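Local coordinates for protein STM4351 (Salmonella enterica, PDB 2Y7I) that binds arginine with high specificity in the periplasm, as a member of the bacterial solute-binding protein 3 family, probably to serve uptake of the amino acid, at residues Phe10-Thr15 against Val69-Asp74; Val83-Pro88 against Gly192-Lys197; Gly30-Val35 against Gln87-Gly92. All blocks are in the same frame, centred on the assembly; numbering follows the deposited sequence.

From the N terminus, contact 1 is the first to open, with strand 7-12, and it closes 54 residues later at the loop after strand 68-69. Contact 3 starts between the two segments of contact 1, at the beginning of helix 31-42, and ends beyond both, at 87-92, so the two cross. Contact 2 follows contact 1 in series: it leaves at 83-88, shares Q87 and P88 with contact 3, and closes at 192-197 after the five-stranded sheet has been built. D32 of contact 3 is hydrogen-bonded to G72 of contact 1, while A194 of contact 2 pairs with V69. Parallel sheet, first helix and two-stranded sheet are thereby tied together beside the arginine site.

Contact 1: residues Phe10-Thr15 against Val69-Asp74; sequences FGTSAT and VIAGMD. With ARG (arginine), chain C.
T12 OG1 donates to I70 O at 2.6 Å, in the carbonyl plane, the hydroxyl being carried across by its position trans to the main-chain nitrogen (chi1 -163°). One residue back the link is made by backbone alone: G11 and V69 form a parallel bridge, I70 N donates to G11 O over 3.2 Å, and V69 CA makes a weaker C-H...O contact with the same oxygen. Behind this polar seam the F10 ring meets a methyl branch of I70 at a slant, F10 CD2 lying 3.6 Å from I70 CG2, and helix 31-42 packs on both residues.

The two segments then part around the bound arginine. A71 O accepts ligand NE at 2.9 Å and NH2 more weakly, while S13 O takes NH2 at 2.9 Å from the other segment. G72 O and D74 OD1 both receive the ligand amine, and D74 N donates to OXT at 3.0 Å. With E20, E118 and D160 among its further partners, the ligand sits where adjacent parallel strands end in loops, as in the amino-acid cleft of type II periplasmic binding proteins.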
ATOM      1  N   PHE A  10      -7.106  -0.651 -20.774  1.00 20.31           N
ATOM      2  CA  PHE A  10      -6.016  -1.503 -20.309  1.00 19.58           C
ATOM      3  C   PHE A  10      -5.942  -2.757 -21.152  1.00 19.27           C
ATOM      4  O   PHE A  10      -6.969  -3.330 -21.509  1.00 20.09           O
ATOM      5  CB  PHE A  10      -6.251  -1.952 -18.870  1.00 19.12           C
ATOM      6  CG  PHE A  10      -5.897  -0.926 -17.837  1.00 19.77           C
ATOM      7  CD1 PHE A  10      -6.830   0.035 -17.451  1.00 22.20           C
ATOM      8  CD2 PHE A  10      -4.645  -0.943 -17.217  1.00 19.64           C
ATOM      9  CE1 PHE A  10      -6.507   0.985 -16.460  1.00 22.17           C
ATOM     10  CE2 PHE A  10      -4.313   0.008 -16.229  1.00 20.19           C
ATOM     11  CZ  PHE A  10      -5.245   0.969 -15.857  1.00 20.96           C
ATOM     12  N   GLY A  11      -4.721  -3.179 -21.460  1.00 18.56           N
ATOM     13  CA  GLY A  11      -4.477  -4.487 -22.050  1.00 17.65           C
ATOM     14  C   GLY A  11      -3.964  -5.391 -20.950  1.00 16.61           C
ATOM     15  O   GLY A  11      -3.200  -4.950 -20.083  1.00 15.95           O
ATOM     16  N   THR A  12      -4.395  -6.650 -20.979  1.00 16.35           N
ATOM     17  CA  THR A  12      -3.938  -7.667 -20.037  1.00 15.56           C
ATOM     18  C   THR A  12      -3.996  -9.060 -20.683  1.00 15.65           C
ATOM     19  O   THR A  12      -4.515  -9.230 -21.797  1.00 16.76           O
ATOM     20  CB  THR A  12      -4.758  -7.658 -18.709  1.00 16.06           C
ATOM     21  OG1 THR A  12      -4.034  -8.370 -17.699  1.00 13.96           O
ATOM     22  CG2 THR A  12      -6.126  -8.302 -18.892  1.00 16.39           C
ATOM     23  N   SER A  13      -3.453 -10.045 -19.978  1.00 15.07           N
ATOM     24  CA  SER A  13      -3.538 -11.442 -20.379  1.00 15.83           C
ATOM     25  C   SER A  13      -4.127 -12.228 -19.226  1.00 15.76           C
ATOM     26  O   SER A  13      -3.423 -12.554 -18.261  1.00 14.96           O
ATOM     27  CB  SER A  13      -2.161 -12.001 -20.724  1.00 15.30           C
ATOM     28  OG  SER A  13      -2.298 -13.315 -21.232  1.00 17.45           O
ATOM     29  N   ALA A  14      -5.422 -12.518 -19.335  1.00 17.97           N
ATOM     30  CA  ALA A  14      -6.205 -13.108 -18.250  1.00 19.11           C
ATOM     31  C   ALA A  14      -6.063 -14.632 -18.164  1.00 19.90           C
ATOM     32  O   ALA A  14      -7.055 -15.358 -18.149  1.00 20.67           O
ATOM     33  CB  ALA A  14      -7.670 -12.705 -18.399  1.00 20.18           C
ATOM     34  N   THR A  15      -4.813 -15.081 -18.067  1.00 20.18           N
ATOM     35  CA  THR A  15      -4.418 -16.489 -18.056  1.00 21.08           C
ATOM     36  C   THR A  15      -3.754 -16.845 -16.727  1.00 19.97           C
ATOM     37  O   THR A  15      -3.188 -17.940 -16.569  1.00 19.80           O
ATOM     38  CB  THR A  15      -3.350 -16.729 -19.169  1.00 21.25           C
ATOM     39  OG1 THR A  15      -2.275 -15.778 -19.018  1.00 22.21           O
ATOM     40  CG2 THR A  15      -3.964 -16.552 -20.542  1.00 23.38           C
ATOM     41  N   VAL A  69      -0.985  -1.057 -19.686  1.00 16.31           N
ATOM     42  CA  VAL A  69      -0.943  -2.506 -19.537  1.00 15.28           C
ATOM     43  C   VAL A  69      -0.790  -2.809 -18.060  1.00 14.94           C
ATOM     44  O   VAL A  69       0.058  -2.213 -17.377  1.00 14.81           O
ATOM     45  CB  VAL A  69       0.232  -3.129 -20.352  1.00 15.51           C
ATOM     46  CG1 VAL A  69       0.577  -4.527 -19.870  1.00 14.30           C
ATOM     47  CG2 VAL A  69      -0.113  -3.164 -21.838  1.00 15.99           C
ATOM     48  N   ILE A  70      -1.631  -3.714 -17.565  1.00 14.41           N
ATOM     49  CA  ILE A  70      -1.441  -4.297 -16.242  1.00 14.08           C
ATOM     50  C   ILE A  70      -1.613  -5.814 -16.379  1.00 13.91           C
ATOM     51  O   ILE A  70      -2.636  -6.286 -16.905  1.00 14.39           O
ATOM     52  CB  ILE A  70      -2.374  -3.640 -15.174  1.00 14.44           C
ATOM     53  CG1 ILE A  70      -1.903  -3.973 -13.749  1.00 14.47           C
ATOM     54  CG2 ILE A  70      -3.868  -4.002 -15.399  1.00 15.37           C
ATOM     55  CD1 ILE A  70      -2.712  -3.261 -12.630  1.00 14.29           C
ATOM     56  N   ALA A  71      -0.596  -6.576 -15.972  1.00 13.57           N
ATOM     57  CA  ALA A  71      -0.604  -8.028 -16.223  1.00 13.53           C
ATOM     58  C   ALA A  71       0.411  -8.824 -15.410  1.00 13.21           C
ATOM     59  O   ALA A  71       1.116  -9.681 -15.952  1.00 12.86           O
ATOM     60  CB  ALA A  71      -0.408  -8.307 -17.731  1.00 14.11           C
ATOM     61  N   GLY A  72       0.491  -8.544 -14.108  1.00 13.10           N
ATOM     62  CA  GLY A  72       1.488  -9.177 -13.256  1.00 13.23           C
ATOM     63  C   GLY A  72       2.883  -9.005 -13.834  1.00 13.44           C
ATOM     64  O   GLY A  72       3.710  -9.901 -13.731  1.00 13.04           O
ATOM     65  N   MET A  73       3.145  -7.831 -14.408  1.00 13.16           N
ATOM     66  CA  MET A  73       4.333  -7.611 -15.238  1.00 13.53           C
ATOM     67  C   MET A  73       5.491  -6.975 -14.464  1.00 14.12           C
ATOM     68  O   MET A  73       5.405  -5.811 -14.057  1.00 13.70           O
ATOM     69  CB  MET A  73       3.963  -6.735 -16.450  1.00 13.77           C
ATOM     70  CG  MET A  73       5.142  -6.394 -17.385  1.00 13.78           C
ATOM     71  SD  MET A  73       4.692  -5.383 -18.822  1.00 16.21           S
ATOM     72  CE  MET A  73       3.851  -6.632 -19.837  1.00 15.56           C
ATOM     73  N   ASP A  74       6.559  -7.751 -14.265  1.00 14.23           N
ATOM     74  CA  ASP A  74       7.785  -7.279 -13.618  1.00 15.39           C
ATOM     75  C   ASP A  74       8.391  -6.150 -14.438  1.00 16.24           C
ATOM     76  O   ASP A  74       8.459  -6.235 -15.668  1.00 16.11           O
ATOM     77  CB  ASP A  74       8.830  -8.404 -13.528  1.00 15.53           C
ATOM     78  CG  ASP A  74       8.461  -9.500 -12.525  1.00 16.65           C
ATOM     79  OD1 ASP A  74       7.272  -9.675 -12.195  1.00 16.02           O
ATOM     80  OD2 ASP A  74       9.399 -10.195 -12.056  1.00 20.53           O
TER
HETATM   81  N   ARG C1245       5.676 -12.008 -13.722  1.00 13.25           N
HETATM   82  CA  ARG C1245       6.107 -12.676 -14.990  1.00 13.72           C
HETATM   83  C   ARG C1245       6.702 -11.643 -15.940  1.00 13.54           C
HETATM   84  O   ARG C1245       7.090 -11.982 -17.055  1.00 12.77           O
HETATM   85  CB  ARG C1245       4.924 -13.402 -15.666  1.00 13.75           C
HETATM   86  CG  ARG C1245       3.699 -12.506 -15.921  1.00 14.85           C
HETATM   87  CD  ARG C1245       2.609 -13.217 -16.720  1.00 15.37           C
HETATM   88  NE  ARG C1245       1.358 -12.458 -16.646  1.00 12.96           N
HETATM   89  CZ  ARG C1245       0.222 -12.790 -17.257  1.00 12.44           C
HETATM   90  NH1 ARG C1245       0.141 -13.882 -18.021  1.00 12.54           N
HETATM   91  NH2 ARG C1245      -0.837 -12.023 -17.105  1.00 13.45           N
HETATM   92  OXT ARG C1245       6.782 -10.443 -15.614  1.00 13.15           O

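Contact 2: residues Val83-Pro88 against Gly192-Lys197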
ATOM      1  N   VAL A  83       8.954   0.559 -22.759  1.00 21.99           N
ATOM      2  CA  VAL A  83       7.781   1.241 -22.187  1.00 21.04           C
ATOM      3  C   VAL A  83       8.163   2.052 -20.944  1.00 20.32           C
ATOM      4  O   VAL A  83       9.254   1.890 -20.408  1.00 19.76           O
ATOM      5  CB  VAL A  83       6.667   0.235 -21.764  1.00 19.45           C
ATOM      6  CG1 VAL A  83       6.183  -0.599 -22.941  1.00 20.08           C
ATOM      7  CG2 VAL A  83       7.143  -0.665 -20.626  1.00 19.33           C
ATOM      8  N   SER A  84       7.239   2.889 -20.484  1.00 19.79           N
ATOM      9  CA  SER A  84       7.380   3.572 -19.202  1.00 20.32           C
ATOM     10  C   SER A  84       6.548   2.849 -18.144  1.00 19.49           C
ATOM     11  O   SER A  84       5.375   2.556 -18.373  1.00 19.23           O
ATOM     12  CB  SER A  84       6.918   5.020 -19.319  1.00 21.18           C
ATOM     13  OG  SER A  84       7.774   5.750 -20.173  1.00 23.54           O
ATOM     14  N   PHE A  85       7.152   2.552 -16.995  1.00 18.80           N
ATOM     15  CA  PHE A  85       6.404   1.970 -15.883  1.00 16.97           C
ATOM     16  C   PHE A  85       6.056   2.981 -14.797  1.00 17.05           C
ATOM     17  O   PHE A  85       6.791   3.939 -14.558  1.00 17.06           O
ATOM     18  CB  PHE A  85       7.182   0.833 -15.231  1.00 16.57           C
ATOM     19  CG  PHE A  85       7.203  -0.445 -16.033  1.00 16.89           C
ATOM     20  CD1 PHE A  85       6.103  -1.300 -16.041  1.00 16.75           C
ATOM     21  CD2 PHE A  85       8.340  -0.811 -16.743  1.00 16.94           C
ATOM     22  CE1 PHE A  85       6.126  -2.503 -16.765  1.00 15.77           C
ATOM     23  CE2 PHE A  85       8.377  -2.005 -17.465  1.00 16.86           C
ATOM     24  CZ  PHE A  85       7.268  -2.850 -17.475  1.00 16.26           C
ATOM     25  N   SER A  86       4.925   2.732 -14.146  1.00 15.74           N
ATOM     26  CA  SER A  86       4.584   3.359 -12.886  1.00 16.41           C
ATOM     27  C   SER A  86       5.548   2.896 -11.796  1.00 16.51           C
ATOM     28  O   SER A  86       6.382   2.009 -12.009  1.00 16.11           O
ATOM     29  CB  SER A  86       3.168   2.965 -12.466  1.00 15.60           C
ATOM     30  OG  SER A  86       3.099   1.567 -12.197  1.00 14.79           O
ATOM     31  N   GLN A  87       5.418   3.522 -10.633  1.00 17.40           N
ATOM     32  CA  GLN A  87       5.979   3.018  -9.391  1.00 18.56           C
ATOM     33  C   GLN A  87       5.525   1.559  -9.233  1.00 17.47           C
ATOM     34  O   GLN A  87       4.484   1.166  -9.782  1.00 16.94           O
ATOM     35  CB  GLN A  87       5.437   3.854  -8.223  1.00 18.98           C
ATOM     36  CG  GLN A  87       3.904   3.768  -8.091  1.00 20.70           C
ATOM     37  CD  GLN A  87       3.366   4.536  -6.913  1.00 23.16           C
ATOM     38  OE1 GLN A  87       3.332   4.029  -5.789  1.00 24.25           O
ATOM     39  NE2 GLN A  87       2.939   5.763  -7.159  1.00 23.91           N
ATOM     40  N   PRO A  88       6.285   0.752  -8.473  1.00 17.82           N
ATOM     41  CA  PRO A  88       5.798  -0.595  -8.224  1.00 17.38           C
ATOM     42  C   PRO A  88       4.455  -0.549  -7.502  1.00 17.77           C
ATOM     43  O   PRO A  88       4.252   0.302  -6.636  1.00 18.20           O
ATOM     44  CB  PRO A  88       6.877  -1.201  -7.314  1.00 17.80           C
ATOM     45  CG  PRO A  88       7.585  -0.034  -6.709  1.00 19.12           C
ATOM     46  CD  PRO A  88       7.549   1.026  -7.768  1.00 18.54           C
ATOM     47  N   GLY A 192       4.536  -3.406 -12.266  1.00 15.06           N
ATOM     48  CA  GLY A 192       4.273  -2.028 -12.687  1.00 14.78           C
ATOM     49  C   GLY A 192       3.131  -1.961 -13.677  1.00 14.02           C
ATOM     50  O   GLY A 192       2.786  -2.967 -14.316  1.00 13.21           O
ATOM     51  N   ILE A 193       2.532  -0.785 -13.779  1.00 14.02           N
ATOM     52  CA  ILE A 193       1.588  -0.488 -14.849  1.00 14.29           C
ATOM     53  C   ILE A 193       2.384   0.181 -15.964  1.00 15.14           C
ATOM     54  O   ILE A 193       3.093   1.145 -15.711  1.00 15.40           O
ATOM     55  CB  ILE A 193       0.444   0.435 -14.363  1.00 14.05           C
ATOM     56  CG1 ILE A 193      -0.451  -0.319 -13.368  1.00 13.39           C
ATOM     57  CG2 ILE A 193      -0.386   0.925 -15.558  1.00 14.74           C
ATOM     58  CD1 ILE A 193      -1.548   0.535 -12.720  1.00 15.35           C
ATOM     59  N   ALA A 194       2.267  -0.335 -17.188  1.00 15.74           N
ATOM     60  CA  ALA A 194       3.047   0.179 -18.318  1.00 16.25           C
ATOM     61  C   ALA A 194       2.234   1.124 -19.190  1.00 17.28           C
ATOM     62  O   ALA A 194       1.049   0.904 -19.437  1.00 16.75           O
ATOM     63  CB  ALA A 194       3.612  -0.966 -19.151  1.00 16.03           C
ATOM     64  N   VAL A 195       2.884   2.196 -19.621  1.00 18.09           N
ATOM     65  CA  VAL A 195       2.325   3.111 -20.615  1.00 19.54           C
ATOM     66  C   VAL A 195       3.405   3.346 -21.666  1.00 20.58           C
ATOM     67  O   VAL A 195       4.569   3.007 -21.437  1.00 20.23           O
ATOM     68  CB  VAL A 195       1.821   4.442 -19.981  1.00 19.72           C
ATOM     69  CG1 VAL A 195       1.046   4.159 -18.683  1.00 19.54           C
ATOM     70  CG2 VAL A 195       2.972   5.410 -19.698  1.00 20.67           C
ATOM     71  N   ARG A 196       3.021   3.902 -22.814  1.00 22.31           N
ATOM     72  CA  ARG A 196       3.980   4.272 -23.854  1.00 24.54           C
ATOM     73  C   ARG A 196       4.999   5.294 -23.361  1.00 25.50           C
ATOM     74  O   ARG A 196       4.695   6.127 -22.502  1.00 24.93           O
ATOM     75  CB  ARG A 196       3.256   4.859 -25.064  1.00 26.25           C
ATOM     76  CG  ARG A 196       2.764   3.829 -26.033  1.00 28.31           C
ATOM     77  CD  ARG A 196       2.136   4.488 -27.266  1.00 32.37           C
ATOM     78  NE  ARG A 196       1.059   5.432 -26.942  1.00 35.76           N
ATOM     79  CZ  ARG A 196      -0.125   5.110 -26.408  1.00 36.50           C
ATOM     80  NH1 ARG A 196      -0.424   3.846 -26.085  1.00 35.55           N
ATOM     81  NH2 ARG A 196      -1.013   6.071 -26.175  1.00 36.27           N
ATOM     82  N   LYS A 197       6.190   5.251 -23.948  1.00 26.94           N
ATOM     83  CA  LYS A 197       7.297   6.133 -23.558  1.00 28.63           C
ATOM     84  C   LYS A 197       7.021   7.638 -23.516  1.00 30.08           C
ATOM     85  O   LYS A 197       7.530   8.337 -22.637  1.00 30.85           O
ATOM     86  CB  LYS A 197       8.514   5.865 -24.443  1.00 29.84           C
ATOM     87  CG  LYS A 197       9.316   4.653 -24.024  1.00 30.12           C
ATOM     88  CD  LYS A 197      10.004   4.907 -22.701  1.00 31.13           C
ATOM     89  CE  LYS A 197      11.246   4.057 -22.564  1.00 33.36           C
ATOM     90  NZ  LYS A 197      11.776   4.204 -21.187  1.00 34.27           N
TER
HETATM   91  O   HOH W   1       6.182   8.491 -20.208  1.00 32.66           O
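This is a short antiparallel strand pairing, strand 84-85 against 194-195, made where the chain departs for the five-stranded sheet and where it returns. S84 and V195 form a hydrogen-bonded pair: S84 N donates to V195 O, and V195 N donates back to S84 O at 2.8 Å. F85 and A194 follow as a non-hydrogen-bonded pair. One step on, S86 N donates to I193 O, but the returning bond is taken by a side chain. S86 holds its hydroxyl between its own N and carbonyl carbon (chi1 65°), and from there S86 OG accepts I193 N at 2.9 Å while donating to Q87 O at 2.8 Å. Gripped on both counts, this buried hydroxyl has its rotation fixed.

On the face bearing F85 and A194, V83 CG2 lies over one face of the F85 ring, near its rim, and G192 meets the ring at its edge; A194 CB touches F85 CE1 and V83 CG2, each at 3.8 Å. At the far end K197 folds its bent chain past V83 to send NZ to E80 O, and a water bridges S84 OG and K197 O. Helix 57-62 packs on V83 and A194, helix 77-80 on F85 and helix 200-214 on S86 and V195, while V69 of strand 68-69 bonds to A194.

Contact 3: residues Gly30-Val35 against Gln87-Gly92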
ATOM      1  N   GLY A  30      -9.531 -10.317 -10.704  1.00 17.70           N
ATOM      2  CA  GLY A  30      -8.241 -10.597 -10.110  1.00 16.18           C
ATOM      3  C   GLY A  30      -7.644  -9.420  -9.366  1.00 16.11           C
ATOM      4  O   GLY A  30      -8.221  -8.324  -9.335  1.00 16.12           O
ATOM      5  N   PHE A  31      -6.469  -9.650  -8.786  1.00 15.14           N
ATOM      6  CA  PHE A  31      -5.766  -8.606  -8.057  1.00 15.16           C
ATOM      7  C   PHE A  31      -5.508  -7.388  -8.941  1.00 14.90           C
ATOM      8  O   PHE A  31      -5.827  -6.261  -8.550  1.00 14.61           O
ATOM      9  CB  PHE A  31      -4.458  -9.130  -7.483  1.00 15.05           C
ATOM     10  CG  PHE A  31      -3.663  -8.087  -6.748  1.00 14.52           C
ATOM     11  CD1 PHE A  31      -4.048  -7.665  -5.481  1.00 15.81           C
ATOM     12  CD2 PHE A  31      -2.516  -7.544  -7.321  1.00 13.53           C
ATOM     13  CE1 PHE A  31      -3.298  -6.706  -4.788  1.00 14.90           C
ATOM     14  CE2 PHE A  31      -1.760  -6.591  -6.637  1.00 13.28           C
ATOM     15  CZ  PHE A  31      -2.163  -6.170  -5.377  1.00 14.37           C
ATOM     16  N   ASP A  32      -4.954  -7.621 -10.136  1.00 14.37           N
ATOM     17  CA  ASP A  32      -4.618  -6.508 -11.047  1.00 14.63           C
ATOM     18  C   ASP A  32      -5.843  -5.724 -11.484  1.00 14.99           C
ATOM     19  O   ASP A  32      -5.760  -4.518 -11.695  1.00 15.56           O
ATOM     20  CB  ASP A  32      -3.907  -7.004 -12.305  1.00 14.15           C
ATOM     21  CG  ASP A  32      -2.446  -7.303 -12.080  1.00 13.84           C
ATOM     22  OD1 ASP A  32      -1.885  -6.953 -11.011  1.00 15.52           O
ATOM     23  OD2 ASP A  32      -1.840  -7.890 -12.997  1.00 15.08           O
ATOM     24  N   ILE A  33      -6.965  -6.418 -11.642  1.00 15.59           N
ATOM     25  CA  ILE A  33      -8.216  -5.781 -12.055  1.00 16.43           C
ATOM     26  C   ILE A  33      -8.726  -4.862 -10.943  1.00 16.68           C
ATOM     27  O   ILE A  33      -9.190  -3.758 -11.210  1.00 17.18           O
ATOM     28  CB  ILE A  33      -9.310  -6.810 -12.439  1.00 16.93           C
ATOM     29  CG1 ILE A  33      -8.779  -7.855 -13.445  1.00 18.06           C
ATOM     30  CG2 ILE A  33     -10.574  -6.098 -12.957  1.00 17.88           C
ATOM     31  CD1 ILE A  33      -8.059  -7.288 -14.684  1.00 18.63           C
ATOM     32  N   ASP A  34      -8.639  -5.329  -9.701  1.00 16.93           N
ATOM     33  CA  ASP A  34      -9.041  -4.517  -8.538  1.00 17.23           C
ATOM     34  C   ASP A  34      -8.172  -3.278  -8.400  1.00 16.62           C
ATOM     35  O   ASP A  34      -8.683  -2.176  -8.152  1.00 17.71           O
ATOM     36  CB  ASP A  34      -9.026  -5.349  -7.250  1.00 17.47           C
ATOM     37  CG  ASP A  34     -10.224  -6.282  -7.156  1.00 19.59           C
ATOM     38  OD1 ASP A  34     -11.032  -6.309  -8.106  1.00 21.02           O
ATOM     39  OD2 ASP A  34     -10.361  -6.990  -6.145  1.00 21.48           O
ATOM     40  N   VAL A  35      -6.860  -3.468  -8.560  1.00 15.87           N
ATOM     41  CA  VAL A  35      -5.909  -2.363  -8.584  1.00 15.34           C
ATOM     42  C   VAL A  35      -6.245  -1.361  -9.703  1.00 15.59           C
ATOM     43  O   VAL A  35      -6.372  -0.164  -9.438  1.00 15.74           O
ATOM     44  CB  VAL A  35      -4.432  -2.851  -8.693  1.00 14.81           C
ATOM     45  CG1 VAL A  35      -3.481  -1.675  -8.914  1.00 14.88           C
ATOM     46  CG2 VAL A  35      -4.011  -3.606  -7.426  1.00 13.15           C
ATOM     47  N   GLN A  87       5.418   3.522 -10.633  1.00 17.40           N
ATOM     48  CA  GLN A  87       5.979   3.018  -9.391  1.00 18.56           C
ATOM     49  C   GLN A  87       5.525   1.559  -9.233  1.00 17.47           C
ATOM     50  O   GLN A  87       4.484   1.166  -9.782  1.00 16.94           O
ATOM     51  CB  GLN A  87       5.437   3.854  -8.223  1.00 18.98           C
ATOM     52  CG  GLN A  87       3.904   3.768  -8.091  1.00 20.70           C
ATOM     53  CD  GLN A  87       3.366   4.536  -6.913  1.00 23.16           C
ATOM     54  OE1 GLN A  87       3.332   4.029  -5.789  1.00 24.25           O
ATOM     55  NE2 GLN A  87       2.939   5.763  -7.159  1.00 23.91           N
ATOM     56  N   PRO A  88       6.285   0.752  -8.473  1.00 17.82           N
ATOM     57  CA  PRO A  88       5.798  -0.595  -8.224  1.00 17.38           C
ATOM     58  C   PRO A  88       4.455  -0.549  -7.502  1.00 17.77           C
ATOM     59  O   PRO A  88       4.252   0.302  -6.636  1.00 18.20           O
ATOM     60  CB  PRO A  88       6.877  -1.201  -7.314  1.00 17.80           C
ATOM     61  CG  PRO A  88       7.585  -0.034  -6.709  1.00 19.12           C
ATOM     62  CD  PRO A  88       7.549   1.026  -7.768  1.00 18.54           C
ATOM     63  N   TYR A  89       3.529  -1.424  -7.877  1.00 17.79           N
ATOM     64  CA  TYR A  89       2.279  -1.527  -7.118  1.00 19.20           C
ATOM     65  C   TYR A  89       2.258  -2.782  -6.248  1.00 20.46           C
ATOM     66  O   TYR A  89       1.483  -2.858  -5.303  1.00 22.42           O
ATOM     67  CB  TYR A  89       1.017  -1.394  -7.999  1.00 18.26           C
ATOM     68  CG  TYR A  89       0.806  -2.531  -8.978  1.00 17.10           C
ATOM     69  CD1 TYR A  89       0.077  -3.672  -8.615  1.00 16.04           C
ATOM     70  CD2 TYR A  89       1.322  -2.465 -10.265  1.00 14.94           C
ATOM     71  CE1 TYR A  89      -0.113  -4.721  -9.514  1.00 14.97           C
ATOM     72  CE2 TYR A  89       1.142  -3.519 -11.168  1.00 14.32           C
ATOM     73  CZ  TYR A  89       0.426  -4.636 -10.789  1.00 13.54           C
ATOM     74  OH  TYR A  89       0.251  -5.674 -11.694  1.00 12.08           O
ATOM     75  N   TYR A  90       3.128  -3.741  -6.546  1.00 20.47           N
ATOM     76  CA  TYR A  90       3.240  -4.974  -5.771  1.00 22.02           C
ATOM     77  C   TYR A  90       4.627  -5.556  -6.024  1.00 22.82           C
ATOM     78  O   TYR A  90       5.243  -5.243  -7.041  1.00 22.87           O
ATOM     79  CB  TYR A  90       2.153  -5.983  -6.174  1.00 21.57           C
ATOM     80  CG  TYR A  90       2.020  -7.162  -5.229  1.00 22.43           C
ATOM     81  CD1 TYR A  90       1.529  -6.994  -3.933  1.00 25.88           C
ATOM     82  CD2 TYR A  90       2.387  -8.443  -5.635  1.00 23.13           C
ATOM     83  CE1 TYR A  90       1.405  -8.085  -3.062  1.00 26.65           C
ATOM     84  CE2 TYR A  90       2.267  -9.531  -4.784  1.00 25.32           C
ATOM     85  CZ  TYR A  90       1.772  -9.348  -3.507  1.00 26.69           C
ATOM     86  OH  TYR A  90       1.663 -10.434  -2.671  1.00 29.16           O
ATOM     87  N   GLU A  91       5.120  -6.393  -5.115  1.00 24.09           N
ATOM     88  CA  GLU A  91       6.498  -6.881  -5.224  1.00 25.51           C
ATOM     89  C   GLU A  91       6.636  -7.977  -6.256  1.00 24.94           C
ATOM     90  O   GLU A  91       5.730  -8.784  -6.427  1.00 25.20           O
ATOM     91  CB  GLU A  91       7.006  -7.397  -3.882  1.00 26.57           C
ATOM     92  CG  GLU A  91       7.512  -6.313  -2.974  1.00 29.73           C
ATOM     93  CD  GLU A  91       8.047  -6.848  -1.668  1.00 32.16           C
ATOM     94  OE1 GLU A  91       8.025  -8.084  -1.475  1.00 32.97           O
ATOM     95  OE2 GLU A  91       8.487  -6.025  -0.837  1.00 35.31           O
ATOM     96  N   GLY A  92       7.775  -7.995  -6.946  1.00 25.06           N
ATOM     97  CA  GLY A  92       8.145  -9.125  -7.781  1.00 24.71           C
ATOM     98  C   GLY A  92       8.657 -10.214  -6.867  1.00 25.15           C
ATOM     99  O   GLY A  92       9.500  -9.961  -6.005  1.00 26.45           O
TER
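Y89 carries its ring in the cramped setting between its own N and carbonyl carbon (chi1 67°), which aims the phenol at the first turn of helix 31-42, while D32 turns its carboxylate back beside its own backbone nitrogen (chi1 -79°) to receive it. The two groups cross at about a right angle, with carboxylate and ring planes 72° apart. Y89 OH donates to D32 OD1 over a short 2.6 Å, arriving from well above the carboxylate plane.

Apolar groups line the CD1-CE1 side of the ring, and I70, L191 and L210 also pack against Y89. F31 runs alongside Y89 in the opposite sense and sets its CE2 at the ring edge, in the plane, with F31 CE2 to Y89 CE1 at 3.8 Å. One turn further along the helix, V35 adds a looser touch, V35 CG1 lying 4.1 Å from Y89 CD1, while its other methyl, CG2, lies over a face of the F31 ring. Y90 comes to F31 from the next position in the chain: F31 CE2 is 4.0 Å from Y90 CB, and the two rings lean obliquely, with centroids 5.2 Å apart. F227, in helix 217-227, stacks on Y90 and meets F31 edge-to-face, closing an aromatic group between three parts of the chain.

The carboxylate of D32 is buried yet divided between two donors, OD1 taking the phenol and OD2 the backbone N of G72, whose own O accepts the amine of the bound arginine. D32 is thus a second-shell residue for the ligand. Its place in the first helical turn and its two donors would tend to stabilise the ionised carboxylate, whereas the nearby carboxylate of E20 would tend to raise its pKa, an opposing influence.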